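Local atomic coordinates of transcriptional activator of comK gene (PDB entry 2HQB), a protein that probably activates transcription of the competence gene comK and, as a BMP-family lipoprotein related to substrate-binding proteins, may bind a small ligand. Residues L105-G113 with T226-V237; V64-A75 with D87-V97. All blocks are in the same frame, centred on the assembly; numbering follows the deposited sequence.

Interaction 1 of 2, residues L105-G113 with T226-V237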
loop_
_atom_site.group_PDB
_atom_site.type_symbol
_atom_site.label_atom_id
_atom_site.label_comp_id
_atom_site.label_asym_id
_atom_site.label_seq_id
_atom_site.Cartn_x
_atom_site.Cartn_y
_atom_site.Cartn_z
ATOM N N LEU A 105 8.869 8.272 1.214
ATOM C CA LEU A 105 8.604 6.915 1.613
ATOM C C LEU A 105 8.012 6.105 0.469
ATOM O O LEU A 105 7.162 6.610 -0.276
ATOM C CB LEU A 105 7.637 6.950 2.796
ATOM C CG LEU A 105 8.100 7.872 3.918
ATOM C CD1 LEU A 105 7.024 7.999 4.942
ATOM C CD2 LEU A 105 9.349 7.294 4.550
ATOM N N HIS A 106 8.445 4.853 0.352
ATOM C CA HIS A 106 7.932 3.947 -0.677
ATOM C C HIS A 106 7.735 2.525 -0.146
ATOM O O HIS A 106 8.553 2.008 0.619
ATOM C CB HIS A 106 8.897 3.870 -1.840
ATOM C CG HIS A 106 9.246 5.196 -2.417
ATOM N ND1 HIS A 106 8.614 5.709 -3.528
ATOM C CD2 HIS A 106 10.184 6.104 -2.057
ATOM C CE1 HIS A 106 9.155 6.875 -3.831
ATOM N NE2 HIS A 106 10.110 7.137 -2.956
ATOM N N PHE A 107 6.635 1.895 -0.535
ATOM C CA PHE A 107 6.388 0.529 -0.125
ATOM C C PHE A 107 6.846 -0.345 -1.262
ATOM O O PHE A 107 6.619 -0.050 -2.442
ATOM C CB PHE A 107 4.920 0.272 0.151
ATOM C CG PHE A 107 4.500 0.691 1.507
ATOM C CD1 PHE A 107 3.871 1.910 1.710
ATOM C CD2 PHE A 107 4.748 -0.117 2.592
ATOM C CE1 PHE A 107 3.486 2.323 2.996
ATOM C CE2 PHE A 107 4.375 0.273 3.881
ATOM C CZ PHE A 107 3.738 1.501 4.084
ATOM N N GLU A 108 7.521 -1.421 -0.884
ATOM C CA GLU A 108 8.046 -2.360 -1.840
ATOM C C GLU A 108 6.894 -3.276 -2.228
ATOM O O GLU A 108 6.297 -3.917 -1.371
ATOM C CB GLU A 108 9.209 -3.109 -1.194
ATOM C CG GLU A 108 10.356 -3.368 -2.153
ATOM C CD GLU A 108 10.918 -2.094 -2.755
ATOM O OE1 GLU A 108 11.483 -1.287 -1.991
ATOM O OE2 GLU A 108 10.793 -1.901 -3.986
ATOM N N GLY A 109 6.580 -3.331 -3.521
ATOM C CA GLY A 109 5.451 -4.133 -3.971
ATOM C C GLY A 109 5.582 -5.562 -4.485
ATOM O O GLY A 109 4.695 -6.378 -4.245
ATOM N N TYR A 110 6.658 -5.875 -5.203
ATOM C CA TYR A 110 6.847 -7.223 -5.747
ATOM C C TYR A 110 6.644 -8.355 -4.731
ATOM O O TYR A 110 5.819 -9.242 -4.954
ATOM C CB TYR A 110 8.235 -7.339 -6.361
ATOM C CG TYR A 110 8.492 -8.640 -7.092
ATOM C CD1 TYR A 110 8.096 -8.824 -8.429
ATOM C CD2 TYR A 110 9.109 -9.704 -6.438
ATOM C CE1 TYR A 110 8.313 -10.050 -9.083
ATOM C CE2 TYR A 110 9.326 -10.922 -7.074
ATOM C CZ TYR A 110 8.925 -11.093 -8.378
ATOM O OH TYR A 110 9.076 -12.337 -8.917
ATOM N N ALA A 111 7.382 -8.328 -3.620
ATOM C CA ALA A 111 7.265 -9.375 -2.597
ATOM C C ALA A 111 5.842 -9.735 -2.242
ATOM O O ALA A 111 5.371 -10.839 -2.522
ATOM C CB ALA A 111 7.988 -8.965 -1.333
HETATM N N MSE A 112 5.149 -8.795 -1.616
HETATM C CA MSE A 112 3.781 -9.051 -1.196
HETATM C C MSE A 112 2.917 -9.622 -2.300
HETATM O O MSE A 112 2.058 -10.440 -2.036
HETATM C CB MSE A 112 3.140 -7.774 -0.640
HETATM C CG MSE A 112 2.534 -6.819 -1.671
HETATM SE SE MSE A 112 1.889 -5.142 -0.819
HETATM C CE MSE A 112 1.301 -4.251 -2.429
ATOM N N GLY A 113 3.140 -9.205 -3.536
ATOM C CA GLY A 113 2.323 -9.708 -4.621
ATOM C C GLY A 113 2.608 -11.162 -4.910
ATOM O O GLY A 113 1.715 -11.948 -5.231
ATOM N N THR A 226 -2.705 -8.399 0.717
ATOM C CA THR A 226 -1.337 -7.899 0.615
ATOM C C THR A 226 -1.350 -6.537 1.358
ATOM O O THR A 226 -1.623 -5.498 0.796
ATOM C CB THR A 226 -0.863 -7.782 -0.905
ATOM O OG1 THR A 226 -1.726 -6.926 -1.667
ATOM C CG2 THR A 226 -0.874 -9.156 -1.558
ATOM N N VAL A 227 -1.049 -6.570 2.645
ATOM C CA VAL A 227 -1.097 -5.386 3.492
ATOM C C VAL A 227 0.131 -4.467 3.563
ATOM O O VAL A 227 1.262 -4.934 3.674
ATOM C CB VAL A 227 -1.444 -5.825 4.918
ATOM C CG1 VAL A 227 -1.748 -4.628 5.792
ATOM C CG2 VAL A 227 -2.606 -6.784 4.870
ATOM N N GLN A 228 -0.116 -3.155 3.497
ATOM C CA GLN A 228 0.937 -2.155 3.611
ATOM C C GLN A 228 0.550 -1.301 4.819
ATOM O O GLN A 228 -0.483 -0.641 4.809
ATOM C CB GLN A 228 1.027 -1.317 2.339
ATOM C CG GLN A 228 1.399 -2.164 1.131
ATOM C CD GLN A 228 1.711 -1.345 -0.104
ATOM O OE1 GLN A 228 1.047 -0.357 -0.379
ATOM N NE2 GLN A 228 2.721 -1.760 -0.861
ATOM N N HIS A 229 1.374 -1.315 5.866
ATOM C CA HIS A 229 1.029 -0.584 7.079
ATOM C C HIS A 229 1.439 0.851 7.124
ATOM O O HIS A 229 2.434 1.202 7.764
ATOM C CB HIS A 229 1.588 -1.307 8.298
ATOM C CG HIS A 229 1.215 -2.755 8.347
ATOM N ND1 HIS A 229 0.015 -3.200 8.859
ATOM C CD2 HIS A 229 1.854 -3.854 7.884
ATOM C CE1 HIS A 229 -0.068 -4.511 8.713
ATOM N NE2 HIS A 229 1.035 -4.932 8.124
ATOM N N VAL A 230 0.643 1.681 6.458
ATOM C CA VAL A 230 0.862 3.118 6.398
ATOM C C VAL A 230 0.827 3.756 7.784
ATOM O O VAL A 230 1.665 4.602 8.103
ATOM C CB VAL A 230 -0.211 3.794 5.529
ATOM C CG1 VAL A 230 0.033 5.271 5.477
ATOM C CG2 VAL A 230 -0.182 3.216 4.112
ATOM N N ASP A 231 -0.139 3.352 8.608
ATOM C CA ASP A 231 -0.255 3.927 9.942
ATOM C C ASP A 231 1.018 3.637 10.711
ATOM O O ASP A 231 1.557 4.514 11.405
ATOM C CB ASP A 231 -1.496 3.390 10.675
ATOM C CG ASP A 231 -1.650 1.864 10.577
ATOM O OD1 ASP A 231 -0.913 1.190 9.816
ATOM O OD2 ASP A 231 -2.545 1.341 11.277
ATOM N N ASP A 232 1.509 2.413 10.557
ATOM C CA ASP A 232 2.746 2.011 11.208
ATOM C C ASP A 232 3.945 2.764 10.669
ATOM O O ASP A 232 4.774 3.261 11.427
ATOM C CB ASP A 232 2.968 0.532 11.020
ATOM C CG ASP A 232 2.050 -0.256 11.849
ATOM O OD1 ASP A 232 1.185 0.389 12.485
ATOM O OD2 ASP A 232 2.182 -1.492 11.871
ATOM N N LEU A 233 4.053 2.835 9.360
ATOM C CA LEU A 233 5.158 3.559 8.800
ATOM C C LEU A 233 5.170 5.019 9.291
ATOM O O LEU A 233 6.241 5.571 9.558
ATOM C CB LEU A 233 5.096 3.523 7.277
ATOM C CG LEU A 233 6.440 3.944 6.715
ATOM C CD1 LEU A 233 7.453 2.943 7.217
ATOM C CD2 LEU A 233 6.414 3.988 5.198
ATOM N N TYR A 234 3.998 5.648 9.406
ATOM C CA TYR A 234 3.950 7.042 9.862
ATOM C C TYR A 234 4.552 7.150 11.233
ATOM O O TYR A 234 5.424 7.953 11.461
ATOM C CB TYR A 234 2.525 7.595 9.931
ATOM C CG TYR A 234 2.090 8.319 8.685
ATOM C CD1 TYR A 234 1.790 7.619 7.527
ATOM C CD2 TYR A 234 1.955 9.701 8.666
ATOM C CE1 TYR A 234 1.361 8.271 6.389
ATOM C CE2 TYR A 234 1.525 10.358 7.528
ATOM C CZ TYR A 234 1.229 9.630 6.392
ATOM O OH TYR A 234 0.809 10.243 5.232
ATOM N N VAL A 235 4.056 6.343 12.156
ATOM C CA VAL A 235 4.561 6.345 13.507
ATOM C C VAL A 235 6.064 6.051 13.431
ATOM O O VAL A 235 6.869 6.828 13.917
ATOM C CB VAL A 235 3.780 5.298 14.353
ATOM C CG1 VAL A 235 4.391 5.142 15.726
ATOM C CG2 VAL A 235 2.320 5.750 14.476
ATOM N N LEU A 236 6.441 4.958 12.787
ATOM C CA LEU A 236 7.843 4.601 12.660
ATOM C C LEU A 236 8.733 5.781 12.269
ATOM O O LEU A 236 9.718 6.097 12.955
ATOM C CB LEU A 236 8.003 3.480 11.629
ATOM C CG LEU A 236 9.396 3.089 11.130
ATOM C CD1 LEU A 236 10.293 2.756 12.335
ATOM C CD2 LEU A 236 9.302 1.875 10.226
ATOM N N VAL A 237 8.387 6.421 11.161
ATOM C CA VAL A 237 9.145 7.548 10.630
ATOM C C VAL A 237 9.135 8.768 11.552
ATOM O O VAL A 237 10.065 9.546 11.545
ATOM C CB VAL A 237 8.601 7.921 9.224
ATOM C CG1 VAL A 237 9.181 9.239 8.750
ATOM C CG2 VAL A 237 8.923 6.782 8.233
#
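Phe107 fills the hollow between Gln228 and the first turns of helix 230-237. Gln228 CB sits over the centre of one ring face, 4.0 Å from the centroid of Phe107. The amide of Gln228 runs back past CB and CG of Phe107, its plane 29° from the ring. On the helix side, Phe107 CE1 meets Val230 CG2 at 3.9 Å. Leu233 CD2 is a bump that fits the notch between two residues of the strand. Leu233 CD2 lies 3.8 Å from Phe107 CZ and 4.0 Å from Leu105 CB. The CG of Leu105 is anti to its carbonyl carbon (chi1 -52°), which sends CD2 on to Val237 CG2 at 3.7 Å. At the other end, the selenomethionine Met112 lies across Gln228 and Thr226 at about a right angle to each. Met112 SE is 3.6 Å from Gln228 CG. No hydrogen bond joins the segments; Thr226 OG1 bonds to Tyr186 instead. With an alanine in place of Phe107, Gln228 CB would probably lose its ring support and a gap would open beside Leu233. Both segments pass from a sheet of one lobe to a helix of the other, as in the hinge of type I periplasmic binding proteins.

Interaction 2 of 2, residues V64-A75 with D87-V97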
loop_
_atom_site.group_PDB
_atom_site.type_symbol
_atom_site.label_atom_id
_atom_site.label_comp_id
_atom_site.label_asym_id
_atom_site.label_seq_id
_atom_site.Cartn_x
_atom_site.Cartn_y
_atom_site.Cartn_z
ATOM N N VAL A 64 4.961 23.553 13.818
ATOM C CA VAL A 64 5.094 22.159 13.440
ATOM C C VAL A 64 6.518 22.099 12.972
ATOM O O VAL A 64 7.050 23.070 12.463
ATOM C CB VAL A 64 4.131 21.773 12.294
ATOM C CG1 VAL A 64 4.630 20.506 11.589
ATOM C CG2 VAL A 64 2.738 21.528 12.871
ATOM N N ASN A 65 7.174 20.983 13.173
ATOM C CA ASN A 65 8.538 20.929 12.703
ATOM C C ASN A 65 8.709 19.699 11.816
ATOM O O ASN A 65 9.728 19.576 11.161
ATOM C CB ASN A 65 9.525 20.934 13.894
ATOM C CG ASN A 65 9.552 19.609 14.657
ATOM O OD1 ASN A 65 8.523 19.091 15.085
ATOM N ND2 ASN A 65 10.736 19.064 14.827
ATOM N N LEU A 66 7.728 18.790 11.817
ATOM C CA LEU A 66 7.750 17.594 10.953
ATOM C C LEU A 66 6.454 17.578 10.109
ATOM O O LEU A 66 5.349 17.467 10.649
ATOM C CB LEU A 66 7.833 16.310 11.767
ATOM C CG LEU A 66 7.984 15.037 10.921
ATOM C CD1 LEU A 66 9.296 15.073 10.146
ATOM C CD2 LEU A 66 7.960 13.817 11.823
ATOM N N ILE A 67 6.590 17.693 8.793
ATOM C CA ILE A 67 5.430 17.730 7.906
ATOM C C ILE A 67 5.322 16.572 6.903
ATOM O O ILE A 67 6.234 16.345 6.106
ATOM C CB ILE A 67 5.437 19.048 7.119
ATOM C CG1 ILE A 67 4.976 20.174 8.028
ATOM C CG2 ILE A 67 4.554 18.953 5.884
ATOM C CD1 ILE A 67 5.039 21.523 7.355
ATOM N N PHE A 68 4.207 15.840 6.943
ATOM C CA PHE A 68 3.980 14.736 5.994
ATOM C C PHE A 68 3.071 15.170 4.845
ATOM O O PHE A 68 2.229 16.062 4.992
ATOM C CB PHE A 68 3.335 13.539 6.658
ATOM C CG PHE A 68 4.253 12.756 7.533
ATOM C CD1 PHE A 68 4.331 13.019 8.890
ATOM C CD2 PHE A 68 4.974 11.684 7.014
ATOM C CE1 PHE A 68 5.089 12.236 9.712
ATOM C CE2 PHE A 68 5.753 10.883 7.836
ATOM C CZ PHE A 68 5.804 11.159 9.189
ATOM N N GLY A 69 3.273 14.537 3.697
ATOM C CA GLY A 69 2.491 14.828 2.495
ATOM C C GLY A 69 2.050 13.476 1.971
ATOM O O GLY A 69 2.868 12.666 1.531
ATOM N N HIS A 70 0.756 13.211 2.021
ATOM C CA HIS A 70 0.316 11.912 1.605
ATOM C C HIS A 70 0.052 11.845 0.124
ATOM O O HIS A 70 -1.035 12.181 -0.359
ATOM C CB HIS A 70 -0.908 11.504 2.379
ATOM C CG HIS A 70 -1.066 10.034 2.453
ATOM N ND1 HIS A 70 -0.035 9.201 2.850
ATOM C CD2 HIS A 70 -2.124 9.237 2.194
ATOM C CE1 HIS A 70 -0.458 7.950 2.838
ATOM N NE2 HIS A 70 -1.721 7.942 2.445
ATOM N N GLY A 71 1.052 11.399 -0.604
ATOM C CA GLY A 71 0.869 11.344 -2.011
ATOM C C GLY A 71 2.089 11.771 -2.762
ATOM O O GLY A 71 2.922 12.491 -2.250
ATOM N N HIS A 72 2.174 11.322 -3.998
ATOM C CA HIS A 72 3.307 11.598 -4.851
ATOM C C HIS A 72 3.587 13.069 -5.195
ATOM O O HIS A 72 4.736 13.445 -5.477
ATOM C CB HIS A 72 3.109 10.797 -6.128
ATOM C CG HIS A 72 3.844 11.341 -7.305
ATOM N ND1 HIS A 72 5.126 10.941 -7.638
ATOM C CD2 HIS A 72 3.495 12.289 -8.209
ATOM C CE1 HIS A 72 5.536 11.620 -8.694
ATOM N NE2 HIS A 72 4.566 12.447 -9.060
ATOM N N ALA A 73 2.553 13.900 -5.166
ATOM C CA ALA A 73 2.727 15.289 -5.552
ATOM C C ALA A 73 3.264 16.216 -4.490
ATOM O O ALA A 73 3.673 17.339 -4.776
ATOM C CB ALA A 73 1.449 15.801 -6.033
ATOM N N PHE A 74 3.202 15.740 -3.259
ATOM C CA PHE A 74 3.679 16.483 -2.121
ATOM C C PHE A 74 5.202 16.557 -2.134
ATOM O O PHE A 74 5.802 17.478 -1.557
ATOM C CB PHE A 74 3.135 15.830 -0.844
ATOM C CG PHE A 74 1.671 16.059 -0.665
ATOM C CD1 PHE A 74 0.754 15.051 -0.918
ATOM C CD2 PHE A 74 1.195 17.343 -0.371
ATOM C CE1 PHE A 74 -0.616 15.324 -0.888
ATOM C CE2 PHE A 74 -0.176 17.630 -0.341
ATOM C CZ PHE A 74 -1.080 16.632 -0.597
ATOM N N ALA A 75 5.824 15.608 -2.828
ATOM C CA ALA A 75 7.259 15.582 -2.899
ATOM C C ALA A 75 7.683 16.790 -3.715
ATOM O O ALA A 75 8.571 17.542 -3.327
ATOM C CB ALA A 75 7.711 14.305 -3.520
ATOM N N ASP A 87 14.769 24.460 9.388
ATOM C CA ASP A 87 14.423 24.006 10.734
ATOM C C ASP A 87 13.245 23.017 10.768
ATOM O O ASP A 87 12.835 22.568 11.850
ATOM C CB ASP A 87 14.105 25.244 11.597
ATOM C CG ASP A 87 13.062 26.195 10.934
ATOM O OD1 ASP A 87 13.086 26.387 9.686
ATOM O OD2 ASP A 87 12.221 26.773 11.669
ATOM N N VAL A 88 12.739 22.673 9.578
ATOM C CA VAL A 88 11.573 21.801 9.376
ATOM C C VAL A 88 11.889 20.668 8.416
ATOM O O VAL A 88 12.475 20.897 7.362
ATOM C CB VAL A 88 10.446 22.627 8.773
ATOM C CG1 VAL A 88 9.176 21.800 8.599
ATOM C CG2 VAL A 88 10.233 23.833 9.635
ATOM N N HIS A 89 11.502 19.452 8.774
ATOM C CA HIS A 89 11.745 18.289 7.930
ATOM C C HIS A 89 10.485 17.902 7.143
ATOM O O HIS A 89 9.366 17.935 7.672
ATOM C CB HIS A 89 12.179 17.109 8.771
ATOM C CG HIS A 89 12.801 16.010 7.973
ATOM N ND1 HIS A 89 14.086 16.085 7.486
ATOM C CD2 HIS A 89 12.314 14.814 7.572
ATOM C CE1 HIS A 89 14.369 14.981 6.823
ATOM N NE2 HIS A 89 13.310 14.192 6.861
ATOM N N PHE A 90 10.672 17.501 5.890
ATOM C CA PHE A 90 9.541 17.170 5.057
ATOM C C PHE A 90 9.530 15.720 4.569
ATOM O O PHE A 90 10.468 15.280 3.921
ATOM C CB PHE A 90 9.502 18.117 3.855
ATOM C CG PHE A 90 9.404 19.587 4.217
ATOM C CD1 PHE A 90 10.517 20.298 4.658
ATOM C CD2 PHE A 90 8.185 20.277 4.085
ATOM C CE1 PHE A 90 10.419 21.668 4.959
ATOM C CE2 PHE A 90 8.075 21.663 4.385
ATOM C CZ PHE A 90 9.198 22.348 4.822
ATOM N N VAL A 91 8.476 14.975 4.882
ATOM C CA VAL A 91 8.369 13.603 4.410
ATOM C C VAL A 91 7.231 13.549 3.390
ATOM O O VAL A 91 6.180 14.156 3.581
ATOM C CB VAL A 91 8.035 12.620 5.538
ATOM C CG1 VAL A 91 8.377 11.191 5.107
ATOM C CG2 VAL A 91 8.803 12.974 6.775
ATOM N N SER A 92 7.450 12.854 2.284
ATOM C CA SER A 92 6.411 12.735 1.279
ATOM C C SER A 92 6.152 11.259 1.128
ATOM O O SER A 92 7.027 10.423 1.374
ATOM C CB SER A 92 6.869 13.293 -0.081
ATOM O OG SER A 92 7.340 12.269 -0.974
ATOM N N PHE A 93 4.934 10.920 0.751
ATOM C CA PHE A 93 4.663 9.528 0.502
ATOM C C PHE A 93 4.747 9.362 -1.013
ATOM O O PHE A 93 3.925 9.906 -1.729
ATOM C CB PHE A 93 3.293 9.159 1.003
ATOM C CG PHE A 93 3.316 8.056 1.993
ATOM C CD1 PHE A 93 3.604 8.318 3.341
ATOM C CD2 PHE A 93 3.114 6.729 1.580
ATOM C CE1 PHE A 93 3.696 7.267 4.282
ATOM C CE2 PHE A 93 3.203 5.652 2.503
ATOM C CZ PHE A 93 3.495 5.920 3.861
ATOM N N ASN A 94 5.795 8.695 -1.491
ATOM C CA ASN A 94 5.984 8.403 -2.923
ATOM C C ASN A 94 6.690 9.292 -3.913
ATOM O O ASN A 94 6.858 8.890 -5.061
ATOM C CB ASN A 94 4.670 8.043 -3.612
ATOM C CG ASN A 94 4.080 6.794 -3.095
ATOM O OD1 ASN A 94 4.777 5.937 -2.556
ATOM N ND2 ASN A 94 2.769 6.663 -3.250
ATOM N N GLY A 95 7.092 10.490 -3.574
ATOM C CA GLY A 95 7.764 11.216 -4.646
ATOM C C GLY A 95 9.248 10.888 -4.719
ATOM O O GLY A 95 9.732 9.959 -4.069
ATOM N N GLU A 96 9.977 11.652 -5.513
ATOM C CA GLU A 96 11.418 11.476 -5.632
ATOM C C GLU A 96 11.950 12.756 -4.977
ATOM O O GLU A 96 11.552 13.858 -5.353
ATOM C CB GLU A 96 11.831 11.379 -7.120
ATOM C CG GLU A 96 11.211 12.491 -8.026
ATOM C CD GLU A 96 11.650 12.451 -9.511
ATOM O OE1 GLU A 96 12.865 12.611 -9.787
ATOM O OE2 GLU A 96 10.777 12.274 -10.402
ATOM N N VAL A 97 12.843 12.634 -4.005
ATOM C CA VAL A 97 13.330 13.838 -3.330
ATOM C C VAL A 97 14.859 13.868 -3.091
ATOM O O VAL A 97 15.485 12.816 -2.928
ATOM C CB VAL A 97 12.493 13.995 -2.016
ATOM C CG1 VAL A 97 13.331 13.756 -0.764
ATOM C CG2 VAL A 97 11.818 15.322 -2.023
#
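Val91 packs against the ring of Phe68 at the apolar centre. The two side chains lie alongside and point the same way, with Val91 CB 3.5 Å from Phe68 CD2. Val91 CG2 sits over the ring face, 4.2 Å from the centroid of Phe68, a CH-pi contact. Val91 CG2 also meets Leu66 CD1 at 4.0 Å, and that leucine methyl also reaches the edge of the His89 ring. On the opposite face of the sheet, Ile67 CD1 touches Phe90 CE2 at 4.2 Å and also lies near Val88 CG1. Helix 49-61 packs over this face through Leu59 and Ile56. Strands 66-69 and 89-93 are parallel neighbours, 18° apart, joined through helix 73-79 as a beta-alpha-beta crossover. Their backbones are linked by five hydrogen bonds, from His89 N to Asn65 O at one end to Phe93 N to Gly69 O at the other. The one from Gly69 N to Val91 O is weak. Beyond Gly69 the rings of His70 and Phe93 meet edge-to-face, centroids 4.9 Å apart and planes at 61°. His70 CG is anti to its own N (chi1 -155°), and CE1 comes over the Phe93 face. Beside Ala75, Ser92 OG accepts from Gly95 N at 3.2 Å, an ST motif. At the exposed edge, His72 CB and Asn94 CB approach to 4.0 Å.

Interactions 1 and 2 have centres about 16 Å apart and share one parallel sheet. Strand 89-93 of interaction 2 lies next to strand 102-107, which leads into interaction 1. Two probable hydrogen bonds join them: Leu105 N to Ser92 O, 2.8 Å, and Asn94 N to Leu105 O, 2.8 Å. The side chain of Leu105 also touches Val91 and Phe93. Helix 230-240 packs on the same sheet face, where the ring of Tyr234 meets Phe68 and Phe93. Interaction 2 thus belongs to the core of one lobe, and interaction 1 to the hinge between the lobes. Relatives bind ligand in the interlobe cleft; none is identified here.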